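Side-chain contacts in Alpha/beta hydrolase fold-3 domain-containing protein (PDB 2QRU), which is of unknown function, but has the alpha/beta hydrolase fold and probably works as a hydrolase: residues 44-49 and 61-66; 137-142 and 187-192; 152-157 and 172-177; 211-216 and 230-235. All coordinates share one frame; numbering follows the deposited sequence. Where two conformers were deposited one is given.

Contact 1: residues 44-49 and 61-66. With EDO (1,2-ethanediol), chain E; EDO (1,2-ethanediol), chain G.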
# COMPACT_ATOMS: atom_id res chain seq x y z
N SER A 44 7.77 -5.86 -6.19
CA SER A 44 7.86 -7.30 -6.45
C SER A 44 7.17 -8.22 -5.42
O SER A 44 7.11 -9.42 -5.66
CB SER A 44 9.34 -7.70 -6.61
OG SER A 44 9.95 -6.87 -7.58
N ASP A 45 6.63 -7.68 -4.31
CA ASP A 45 5.94 -8.52 -3.32
C ASP A 45 4.55 -8.92 -3.78
O ASP A 45 3.86 -9.68 -3.10
CB ASP A 45 5.90 -7.91 -1.90
CG ASP A 45 4.91 -6.76 -1.76
OD1 ASP A 45 4.04 -6.56 -2.65
OD2 ASP A 45 4.95 -6.07 -0.71
N LEU A 46 4.13 -8.40 -4.94
CA LEU A 46 2.76 -8.62 -5.42
C LEU A 46 2.54 -10.12 -5.66
O LEU A 46 3.24 -10.73 -6.49
CB LEU A 46 2.52 -7.84 -6.70
CG LEU A 46 1.20 -8.11 -7.45
CD1 LEU A 46 -0.04 -7.79 -6.59
CD2 LEU A 46 1.19 -7.32 -8.74
N PRO A 47 1.62 -10.75 -4.89
CA PRO A 47 1.38 -12.17 -5.13
C PRO A 47 0.80 -12.48 -6.52
O PRO A 47 -0.05 -11.72 -7.02
CB PRO A 47 0.34 -12.54 -4.07
CG PRO A 47 0.57 -11.54 -2.97
CD PRO A 47 0.85 -10.25 -3.73
N GLU A 48 1.28 -13.59 -7.09
CA GLU A 48 0.83 -14.06 -8.39
C GLU A 48 -0.71 -14.09 -8.42
O GLU A 48 -1.35 -13.68 -9.41
CB GLU A 48 1.41 -15.46 -8.67
CG GLU A 48 0.82 -16.15 -9.90
CD GLU A 48 1.11 -15.43 -11.21
OE1 GLU A 48 2.12 -14.69 -11.29
OE2 GLU A 48 0.34 -15.63 -12.19
N GLU A 49 -1.32 -14.58 -7.34
CA GLU A 49 -2.77 -14.80 -7.30
C GLU A 49 -3.52 -13.47 -7.33
O GLU A 49 -4.62 -13.38 -7.93
CB GLU A 49 -3.19 -15.60 -6.07
CG GLU A 49 -2.72 -17.02 -6.04
CD GLU A 49 -1.29 -17.18 -5.57
OE1 GLU A 49 -0.59 -16.18 -5.29
OE2 GLU A 49 -0.84 -18.34 -5.52
N VAL A 61 -2.00 -4.42 -14.46
CA VAL A 61 -1.48 -4.06 -13.14
C VAL A 61 -0.20 -3.24 -13.29
O VAL A 61 0.71 -3.63 -14.03
CB VAL A 61 -1.23 -5.31 -12.26
CG1 VAL A 61 -0.62 -4.90 -10.93
CG2 VAL A 61 -2.55 -6.07 -12.02
N LEU A 62 -0.16 -2.12 -12.57
CA LEU A 62 1.02 -1.25 -12.56
C LEU A 62 1.55 -1.25 -11.12
O LEU A 62 0.99 -0.58 -10.27
CB LEU A 62 0.63 0.17 -13.00
CG LEU A 62 -0.11 0.23 -14.35
CD1 LEU A 62 -0.63 1.62 -14.64
CD2 LEU A 62 0.80 -0.26 -15.49
N ALA A 63 2.58 -2.06 -10.87
CA ALA A 63 3.12 -2.20 -9.52
C ALA A 63 4.22 -1.15 -9.36
O ALA A 63 5.21 -1.19 -10.08
CB ALA A 63 3.67 -3.62 -9.31
N LEU A 64 4.03 -0.21 -8.43
CA LEU A 64 4.78 1.05 -8.49
C LEU A 64 5.79 1.23 -7.34
O LEU A 64 5.49 0.90 -6.18
CB LEU A 64 3.76 2.23 -8.50
CG LEU A 64 4.24 3.64 -8.80
CD1 LEU A 64 4.92 3.72 -10.18
CD2 LEU A 64 3.08 4.69 -8.70
N ASP A 65 6.96 1.79 -7.65
CA ASP A 65 7.92 2.15 -6.60
C ASP A 65 7.44 3.35 -5.80
O ASP A 65 6.83 4.27 -6.36
CB ASP A 65 9.26 2.60 -7.21
CG ASP A 65 10.10 1.47 -7.80
OD1 ASP A 65 9.85 0.27 -7.58
OD2 ASP A 65 11.07 1.82 -8.50
N TYR A 66 7.81 3.39 -4.52
CA TYR A 66 7.75 4.63 -3.77
C TYR A 66 8.97 4.77 -2.85
O TYR A 66 9.64 3.77 -2.52
CB TYR A 66 6.40 4.73 -3.05
CG TYR A 66 6.09 3.59 -2.08
CD1 TYR A 66 6.67 3.56 -0.79
CD2 TYR A 66 5.20 2.55 -2.45
CE1 TYR A 66 6.38 2.55 0.11
CE2 TYR A 66 4.89 1.54 -1.54
CZ TYR A 66 5.46 1.54 -0.26
OH TYR A 66 5.12 0.55 0.64
C1 EDO E . -3.92 -17.78 -10.44
O1 EDO E . -4.56 -17.69 -9.16
C2 EDO E . -2.40 -17.70 -10.28
O2 EDO E . -1.81 -17.54 -11.59
C1 EDO G . 6.81 -7.55 1.71
O1 EDO G . 5.48 -7.28 2.20
C2 EDO G . 7.47 -6.18 1.48
O2 EDO G . 7.46 -5.70 0.13

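Contact 2: residues 137-142 and 187-192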
# COMPACT_ATOMS: atom_id res chain seq x y z
N GLU A 137 -1.75 7.07 14.12
CA GLU A 137 -1.84 7.14 15.59
C GLU A 137 -1.45 5.81 16.24
O GLU A 137 -0.86 5.79 17.31
CB GLU A 137 -3.25 7.52 16.05
CG GLU A 137 -3.69 8.85 15.52
CD GLU A 137 -2.76 9.96 15.95
OE1 GLU A 137 -2.43 10.03 17.16
OE2 GLU A 137 -2.34 10.72 15.07
N PHE A 138 -1.77 4.71 15.56
CA PHE A 138 -1.56 3.39 16.15
C PHE A 138 -0.07 3.08 16.43
O PHE A 138 0.25 2.22 17.25
CB PHE A 138 -2.23 2.31 15.28
CG PHE A 138 -1.53 2.09 13.97
CD1 PHE A 138 -1.80 2.92 12.90
CD2 PHE A 138 -0.60 1.07 13.81
CE1 PHE A 138 -1.15 2.77 11.71
CE2 PHE A 138 0.05 0.89 12.60
CZ PHE A 138 -0.22 1.75 11.54
N ILE A 139 0.84 3.78 15.76
CA ILE A 139 2.28 3.50 15.98
C ILE A 139 2.79 4.09 17.31
O ILE A 139 3.93 3.82 17.72
CB ILE A 139 3.20 3.92 14.79
CG1 ILE A 139 3.49 5.42 14.77
CG2 ILE A 139 2.62 3.43 13.46
CD1 ILE A 139 4.42 5.86 13.63
N LYS A 140 1.93 4.86 17.98
CA LYS A 140 2.24 5.40 19.31
C LYS A 140 2.07 4.32 20.37
O LYS A 140 2.66 4.41 21.47
CB LYS A 140 1.32 6.57 19.63
CG LYS A 140 1.59 7.84 18.83
CD LYS A 140 0.51 8.90 19.13
CE LYS A 140 0.81 10.25 18.47
NZ LYS A 140 -0.32 11.20 18.61
N GLU A 141 1.24 3.32 20.06
CA GLU A 141 0.95 2.16 20.92
C GLU A 141 2.13 1.16 20.86
O GLU A 141 2.67 0.91 19.77
CB GLU A 141 -0.36 1.44 20.47
CG GLU A 141 -1.68 2.29 20.46
CD GLU A 141 -2.84 1.73 19.55
OE1 GLU A 141 -2.99 0.50 19.34
OE2 GLU A 141 -3.63 2.55 19.03
N PRO A 142 2.53 0.58 22.01
CA PRO A 142 3.52 -0.51 22.01
C PRO A 142 3.03 -1.75 21.23
O PRO A 142 1.86 -2.15 21.36
CB PRO A 142 3.72 -0.83 23.50
CG PRO A 142 2.51 -0.25 24.20
CD PRO A 142 2.11 0.94 23.39
N HIS A 187 10.40 9.01 14.44
CA HIS A 187 11.57 9.79 14.07
C HIS A 187 12.01 9.41 12.65
O HIS A 187 12.32 10.29 11.83
CB HIS A 187 12.72 9.59 15.06
CG HIS A 187 13.93 10.41 14.74
ND1 HIS A 187 14.00 11.76 15.00
CD2 HIS A 187 15.10 10.07 14.16
CE1 HIS A 187 15.17 12.22 14.60
NE2 HIS A 187 15.86 11.22 14.09
N PHE A 188 12.01 8.11 12.36
CA PHE A 188 12.37 7.63 11.02
C PHE A 188 11.43 8.22 9.97
O PHE A 188 11.86 8.58 8.88
CB PHE A 188 12.36 6.09 10.96
CG PHE A 188 13.65 5.45 11.42
CD1 PHE A 188 14.57 6.16 12.19
CD2 PHE A 188 13.92 4.12 11.09
CE1 PHE A 188 15.76 5.56 12.62
CE2 PHE A 188 15.11 3.52 11.52
CZ PHE A 188 16.02 4.23 12.28
N TYR A 189 10.15 8.30 10.32
CA TYR A 189 9.13 8.84 9.41
C TYR A 189 9.14 10.37 9.28
O TYR A 189 8.54 10.93 8.36
CB TYR A 189 7.75 8.45 9.93
CG TYR A 189 7.31 7.02 9.71
CD1 TYR A 189 7.89 6.20 8.72
CD2 TYR A 189 6.22 6.52 10.45
CE1 TYR A 189 7.42 4.88 8.51
CE2 TYR A 189 5.75 5.23 10.26
CZ TYR A 189 6.37 4.42 9.28
OH TYR A 189 5.88 3.17 9.10
N GLY A 190 9.82 11.06 10.19
CA GLY A 190 9.77 12.54 10.21
C GLY A 190 8.49 13.14 10.78
O GLY A 190 8.16 14.31 10.51
N LEU A 191 7.81 12.38 11.64
CA LEU A 191 6.56 12.89 12.26
C LEU A 191 6.85 13.94 13.34
O LEU A 191 7.87 13.85 14.02
CB LEU A 191 5.76 11.76 12.88
CG LEU A 191 5.36 10.66 11.88
CD1 LEU A 191 4.53 9.56 12.52
CD2 LEU A 191 4.58 11.29 10.74
N PRO A 192 5.97 14.94 13.49
CA PRO A 192 6.16 16.00 14.51
C PRO A 192 6.45 15.43 15.90
O PRO A 192 5.74 14.54 16.40
CB PRO A 192 4.80 16.72 14.50
CG PRO A 192 4.33 16.56 13.07
CD PRO A 192 4.75 15.16 12.69

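Contact 3: residues 152-157 and 172-177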
# COMPACT_ATOMS: atom_id res chain seq x y z
N ALA A 152 22.04 -3.28 17.18
CA ALA A 152 22.52 -2.22 16.29
C ALA A 152 23.41 -2.79 15.18
O ALA A 152 23.34 -2.36 14.03
CB ALA A 152 23.27 -1.17 17.09
N LYS A 153 24.23 -3.78 15.54
CA LYS A 153 25.14 -4.44 14.61
C LYS A 153 24.42 -5.00 13.38
O LYS A 153 24.88 -4.80 12.25
CB LYS A 153 25.90 -5.56 15.34
CG LYS A 153 27.35 -5.68 14.95
CD LYS A 153 27.99 -6.79 15.75
CE LYS A 153 29.47 -6.59 15.89
NZ LYS A 153 30.03 -7.60 16.81
N GLU A 154 23.29 -5.66 13.59
CA GLU A 154 22.56 -6.34 12.52
C GLU A 154 21.97 -5.39 11.47
O GLU A 154 21.61 -5.83 10.38
CB GLU A 154 21.44 -7.21 13.10
CG GLU A 154 21.87 -8.25 14.13
CD GLU A 154 20.68 -8.85 14.85
OE1 GLU A 154 19.88 -9.55 14.19
OE2 GLU A 154 20.53 -8.61 16.07
N ILE A 155 21.86 -4.10 11.81
CA ILE A 155 21.27 -3.08 10.92
C ILE A 155 22.29 -2.00 10.50
O ILE A 155 21.99 -1.14 9.68
CB ILE A 155 19.96 -2.43 11.54
CG1 ILE A 155 20.26 -1.67 12.84
CG2 ILE A 155 18.89 -3.48 11.78
CD1 ILE A 155 20.44 -0.17 12.67
N ALA A 156 23.49 -2.08 11.07
CA ALA A 156 24.56 -1.11 10.79
C ALA A 156 24.85 -0.95 9.29
O ALA A 156 25.16 0.18 8.83
CB ALA A 156 25.85 -1.49 11.55
N ALA A 157 24.75 -2.08 8.55
CA ALA A 157 25.07 -2.08 7.13
C ALA A 157 23.98 -1.51 6.21
O ALA A 157 24.18 -1.40 4.99
CB ALA A 157 25.47 -3.49 6.68
N ARG A 172 15.94 -4.38 4.11
CA ARG A 172 15.70 -3.33 5.10
C ARG A 172 14.66 -3.75 6.14
O ARG A 172 14.27 -2.96 7.01
CB ARG A 172 15.28 -2.03 4.39
CG ARG A 172 16.30 -1.49 3.36
CD ARG A 172 15.66 -0.42 2.47
NE ARG A 172 15.19 0.71 3.25
CZ ARG A 172 15.96 1.73 3.67
NH1 ARG A 172 17.24 1.77 3.33
NH2 ARG A 172 15.44 2.72 4.41
N TYR A 173 14.21 -5.01 6.05
CA TYR A 173 13.23 -5.58 6.99
C TYR A 173 13.64 -5.37 8.47
O TYR A 173 12.83 -4.95 9.31
CB TYR A 173 12.99 -7.07 6.67
CG TYR A 173 12.26 -7.84 7.75
CD1 TYR A 173 12.96 -8.43 8.80
CD2 TYR A 173 10.86 -7.97 7.71
CE1 TYR A 173 12.30 -9.13 9.80
CE2 TYR A 173 10.19 -8.68 8.70
CZ TYR A 173 10.91 -9.26 9.73
OH TYR A 173 10.26 -9.95 10.72
N LEU A 174 14.91 -5.65 8.78
CA LEU A 174 15.39 -5.49 10.15
C LEU A 174 15.39 -4.04 10.63
O LEU A 174 15.24 -3.79 11.83
CB LEU A 174 16.78 -6.12 10.34
CG LEU A 174 16.86 -7.64 10.25
CD1 LEU A 174 18.20 -8.18 10.71
CD2 LEU A 174 15.71 -8.29 11.02
N LEU A 175 15.60 -3.10 9.71
CA LEU A 175 15.66 -1.69 10.09
C LEU A 175 14.28 -1.25 10.58
O LEU A 175 14.15 -0.52 11.58
CB LEU A 175 16.11 -0.82 8.91
CG LEU A 175 16.37 0.67 9.20
CD1 LEU A 175 17.52 0.88 10.17
CD2 LEU A 175 16.62 1.41 7.90
N TYR A 176 13.26 -1.73 9.88
CA TYR A 176 11.88 -1.49 10.26
C TYR A 176 11.60 -2.00 11.68
O TYR A 176 11.14 -1.26 12.55
CB TYR A 176 10.96 -2.17 9.24
CG TYR A 176 9.49 -2.01 9.55
CD1 TYR A 176 8.93 -0.74 9.69
CD2 TYR A 176 8.67 -3.13 9.70
CE1 TYR A 176 7.55 -0.59 9.97
CE2 TYR A 176 7.32 -2.99 9.99
CZ TYR A 176 6.76 -1.73 10.12
OH TYR A 176 5.42 -1.65 10.40
N HIS A 177 11.92 -3.27 11.92
CA HIS A 177 11.63 -3.85 13.22
C HIS A 177 12.49 -3.31 14.34
O HIS A 177 12.02 -3.19 15.48
CB HIS A 177 11.59 -5.36 13.14
CG HIS A 177 10.39 -5.85 12.41
ND1 HIS A 177 9.18 -6.04 13.04
CD2 HIS A 177 10.18 -6.10 11.10
CE1 HIS A 177 8.28 -6.42 12.16
NE2 HIS A 177 8.86 -6.47 10.97

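Contact 4: residues 211-216 and 230-235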
# COMPACT_ATOMS: atom_id res chain seq x y z
N PRO A 211 -14.07 6.98 -3.67
CA PRO A 211 -14.75 5.99 -4.50
C PRO A 211 -14.84 4.61 -3.78
O PRO A 211 -14.13 4.38 -2.80
CB PRO A 211 -13.82 5.85 -5.72
CG PRO A 211 -12.48 6.22 -5.27
CD PRO A 211 -12.67 7.22 -4.12
N PRO A 212 -15.67 3.68 -4.32
CA PRO A 212 -15.91 2.40 -3.62
C PRO A 212 -14.67 1.62 -3.32
O PRO A 212 -13.74 1.52 -4.16
CB PRO A 212 -16.80 1.61 -4.58
CG PRO A 212 -17.57 2.76 -5.28
CD PRO A 212 -16.46 3.74 -5.55
N CYS A 213 -14.66 1.05 -2.13
CA CYS A 213 -13.50 0.34 -1.66
C CYS A 213 -13.85 -1.08 -1.19
O CYS A 213 -14.93 -1.29 -0.53
CB CYS A 213 -12.88 1.17 -0.52
SG CYS A 213 -11.42 0.32 0.21
N PHE A 214 -13.02 -2.05 -1.56
CA PHE A 214 -13.05 -3.40 -0.97
C PHE A 214 -11.95 -3.47 0.06
O PHE A 214 -10.76 -3.27 -0.25
CB PHE A 214 -12.82 -4.47 -2.03
CG PHE A 214 -12.88 -5.87 -1.49
CD1 PHE A 214 -11.77 -6.45 -0.83
CD2 PHE A 214 -14.08 -6.60 -1.64
CE1 PHE A 214 -11.85 -7.77 -0.35
CE2 PHE A 214 -14.19 -7.92 -1.13
CZ PHE A 214 -13.08 -8.51 -0.50
N SER A 215 -12.34 -3.71 1.32
CA SER A 215 -11.40 -3.57 2.44
C SER A 215 -11.40 -4.86 3.25
O SER A 215 -12.45 -5.41 3.53
CB SER A 215 -11.87 -2.43 3.37
OG SER A 215 -10.98 -2.24 4.47
N THR A 216 -10.21 -5.33 3.65
CA THR A 216 -10.10 -6.59 4.38
C THR A 216 -8.89 -6.57 5.34
O THR A 216 -7.87 -5.94 5.06
CB THR A 216 -9.96 -7.78 3.37
OG1 THR A 216 -9.85 -9.02 4.08
CG2 THR A 216 -8.71 -7.60 2.46
N LYS A 230 -12.07 -1.77 9.00
CA LYS A 230 -13.55 -1.61 9.17
C LYS A 230 -13.97 -0.21 8.74
O LYS A 230 -14.93 -0.06 7.98
CB LYS A 230 -14.00 -1.80 10.62
CG LYS A 230 -13.85 -3.23 11.06
CD LYS A 230 -14.20 -3.35 12.52
CE LYS A 230 -14.06 -4.76 13.01
NZ LYS A 230 -14.11 -4.83 14.52
N LYS A 231 -13.29 0.82 9.26
CA LYS A 231 -13.62 2.19 8.92
C LYS A 231 -13.50 2.39 7.41
O LYS A 231 -14.37 3.00 6.78
CB LYS A 231 -12.69 3.18 9.67
CG LYS A 231 -12.94 4.63 9.27
CD LYS A 231 -12.51 5.63 10.34
CE LYS A 231 -11.00 5.67 10.44
NZ LYS A 231 -10.65 6.80 11.36
N ILE A 232 -12.42 1.89 6.83
CA ILE A 232 -12.17 2.07 5.40
C ILE A 232 -13.29 1.42 4.57
O ILE A 232 -13.74 2.02 3.57
CB ILE A 232 -10.76 1.52 5.00
CG1 ILE A 232 -9.65 2.39 5.58
CG2 ILE A 232 -10.60 1.46 3.49
CD1 ILE A 232 -8.28 1.62 5.69
N GLY A 233 -13.76 0.25 4.96
CA GLY A 233 -14.80 -0.41 4.16
C GLY A 233 -16.22 0.02 4.48
O GLY A 233 -17.17 -0.39 3.80
N ARG A 234 -16.38 0.82 5.53
CA ARG A 234 -17.73 1.19 6.03
C ARG A 234 -18.00 2.70 5.92
O ARG A 234 -19.12 3.14 5.66
CB ARG A 234 -17.94 0.67 7.46
CG ARG A 234 -18.12 -0.83 7.47
CD ARG A 234 -18.03 -1.39 8.87
NE ARG A 234 -18.22 -2.84 8.85
CZ ARG A 234 -18.07 -3.64 9.91
NH1 ARG A 234 -17.69 -3.15 11.09
NH2 ARG A 234 -18.31 -4.95 9.80
N THR A 235 -16.95 3.49 6.09
CA THR A 235 -17.12 4.95 6.05
C THR A 235 -17.07 5.46 4.63
O THR A 235 -17.80 6.40 4.27
CB THR A 235 -16.06 5.62 6.93
OG1 THR A 235 -16.28 5.16 8.29
CG2 THR A 235 -16.20 7.13 6.90

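Contact 1: residues 44-49 and 61-66
Leu-46 points at strand 59-64 with one methyl, CD2. This methyl lies 3.7 Å from Val-61 CG1, and the two side chains meet at a slant. Ala-63 CB is at the edge of contact, 4.5 Å from Leu-46 CD2. No hydrogen bond crosses between the segments, so the contact is purely apolar and buried. With chi1 at 172°, the Leu-46 branch extends away from its own backbone N and toward the strand, and Val-61 CG1 faces it.

The polar groups on either side of Leu-46 along the chain bind elsewhere. Asp-45 OD1 is hydrogen-bonded to Tyr-32 OH. Asp-45 OD2 grips Gly-35 N of an HGGG loop that, as in relatives, probably forms the oxyanion hole. OD2 of Asp-45 also takes a 2.7 Å bond from O2 of one ethanediol (chain G). Glu-48 OE2 accepts a 2.9 Å bond from O2 of a second ethanediol (chain E) and pairs with Lys-51. Both diols probably come from the crystallisation liquor. Pro-47 is the N-cap of helix 48-55.

This helix links strands 28-33 and 59-64 in a beta-alpha-beta unit. Leu-46 also touches Tyr-32 and Tyr-20, so it packs over three neighbouring strands of the sheet.

Contact 2: residues 137-142 and 187-192
Ile-139 meets Tyr-189 and Leu-191 through a single methyl, CD1. It sits at the edge of the Tyr-189 ring, near the ring plane, 3.7 Å from CE2. The same methyl is 3.9 Å from Leu-191 CD1. The reach comes from the conformation of Ile-139. CG1 stands between the backbone N and the carbonyl carbon (chi1 79°), and the chain beyond it is fully extended (chi2 179°). Its other branch, CG2, turns back over one face of the Phe-138 ring, 3.7 Å above the plane and toward the rim. Leu-191 is also extended past CG (chi2 -179°), which brings CD1 forward.

Polar ends are held outside this apolar patch. Lys-140 NZ forms a 2.8 Å salt bridge with Glu-137 OE1, which offers its syn lone pair. NZ also bonds Gly-195 O, and Lys-140 makes a cation-pi contact with Trp-197.

Gly-190, with positive phi, ends helix 185-189 in a Schellman motif and leads the chain to Leu-191. The contact closes part of the long excursion between strands 127-130 and 213-218. Tyr-189 OH is hydrogen-bonded to Gly-37 O and so holds the HGGG loop, the probable oxyanion hole of this hormone-sensitive-lipase-like family.

Contact 3: residues 152-157 and 172-177
The backbones come closest at Ile-155 and Leu-175, whose CA atoms are 5.8 Å apart, where an irregular turn lies against the first turn of helix 173-181. No hydrogen bond joins the two segments.

Ile-155 carries the contact with both of its branches. CG2 presses on the helix backbone and the root of Leu-174. It is 3.7 Å from Leu-174 CB, and Leu-174 O is equally near. The Leu-175 N is 3.9 Å from Ile-155 CG2. The other branch ends in CD1, which lies 4.0 Å from Leu-175 CD1, and these two side chains cross at about a right angle. An unstaggered chi2 of 97° in Ile-155 swings CD1 to this leucine methyl. Tyr-178, one helical turn on from Leu-174, also touches Ile-155.

Glu-154 lies at the exposed border of the patch. Its CB and its OE1 are each 4.1 Å from Leu-174 CD1, so the carboxylate merely brushes the methyl. Its polar partner is elsewhere: OE2 is hydrogen-bonded to Ser-151 OG.

On another side of the helix start, Arg-172 NE bonds Ile-39 O, NH2 bonds Asn-71 OD1 and Ala-69 O, and NH1 bonds Asp-159 O. The guanidinium is thus held on every nitrogen and ties the helix start to the loops at 39 and 69-71. The arrangement belongs to the segment between strands 127-130 and 213-218, consistent with the lid or cap insertion common in alpha/beta hydrolases.

Contact 4: residues 211-216 and 230-235
Apolar contact across the interface runs between Cys-213 and Ile-232. Cys-213 SG is 3.6 Å from Ile-232 CG2. A chi1 of 177° turns the sulfur away from its own backbone N and carries it toward the helix. Around this pair, Cys-213 touches Leu-127, and Ile-232 touches Asn-129 and Thr-134.

Side chain against helix backbone is the second kind of contact. Ser-215 CB approaches the helix at Gly-233 and is 3.6 Å from Gly-233 N. The CA atoms of Ser-215 and Gly-233 are 5.0 Å apart. Gly-233 has no side chain, and this permits such a near approach. Ser-215 OG also lies 3.8 Å from Ile-232 CG2, a van der Waals touch of a hydroxyl on a methyl. The axes of strand 213-216 and helix 230-235 come within 7.3 Å. Their directions are 153° apart, so they run roughly antiparallel. This is the strand-to-helix step of a beta-alpha-beta unit, strand 213-218, helix 227-235 and strand 240-244, in the alpha/beta hydrolase sheet.

The Ser-215 hydroxyl finds its hydrogen-bond partners outside the two segments. Ser-215 OG bonds Ser-229 O, in the preceding part of the helix, and Asn-129 ND2 on the neighbouring strand. Two bonds thus fix the hydroxyl where it touches Ile-232. Lys-231 O accepts from both Arg-234 N and Thr-235 N, the latter at 2.7 Å. On the reverse of the strand, Phe-214 packs on helix 258-272, and Thr-216 OG1 bonds Lys-242 O.

How the contacts relate
Contacts 1 and 4 reach the same sheet at separate places, with centres 21 Å apart. Contacts 2 and 3 lie in the excursion between strands 127-130 and 213-218. These two touch: Phe-188 CE2 of contact 2 is 3.8 Å from Leu-175 CD1 of contact 3, although their centres are 18 Å apart. Contact 3 falls within the stretch of chain between the two segments of contact 2. Contacts 3 and 4 are farthest apart, with centres 34 Å from each other. Ser-104, His-249 and Asp-221 probably form the catalytic triad. Asp-221 comes after the strand of contact 4. Contacts 1 and 2 meet the probable oxyanion-hole loop, Asp-45 at Gly-35 N and Tyr-189 OH at Gly-37 O.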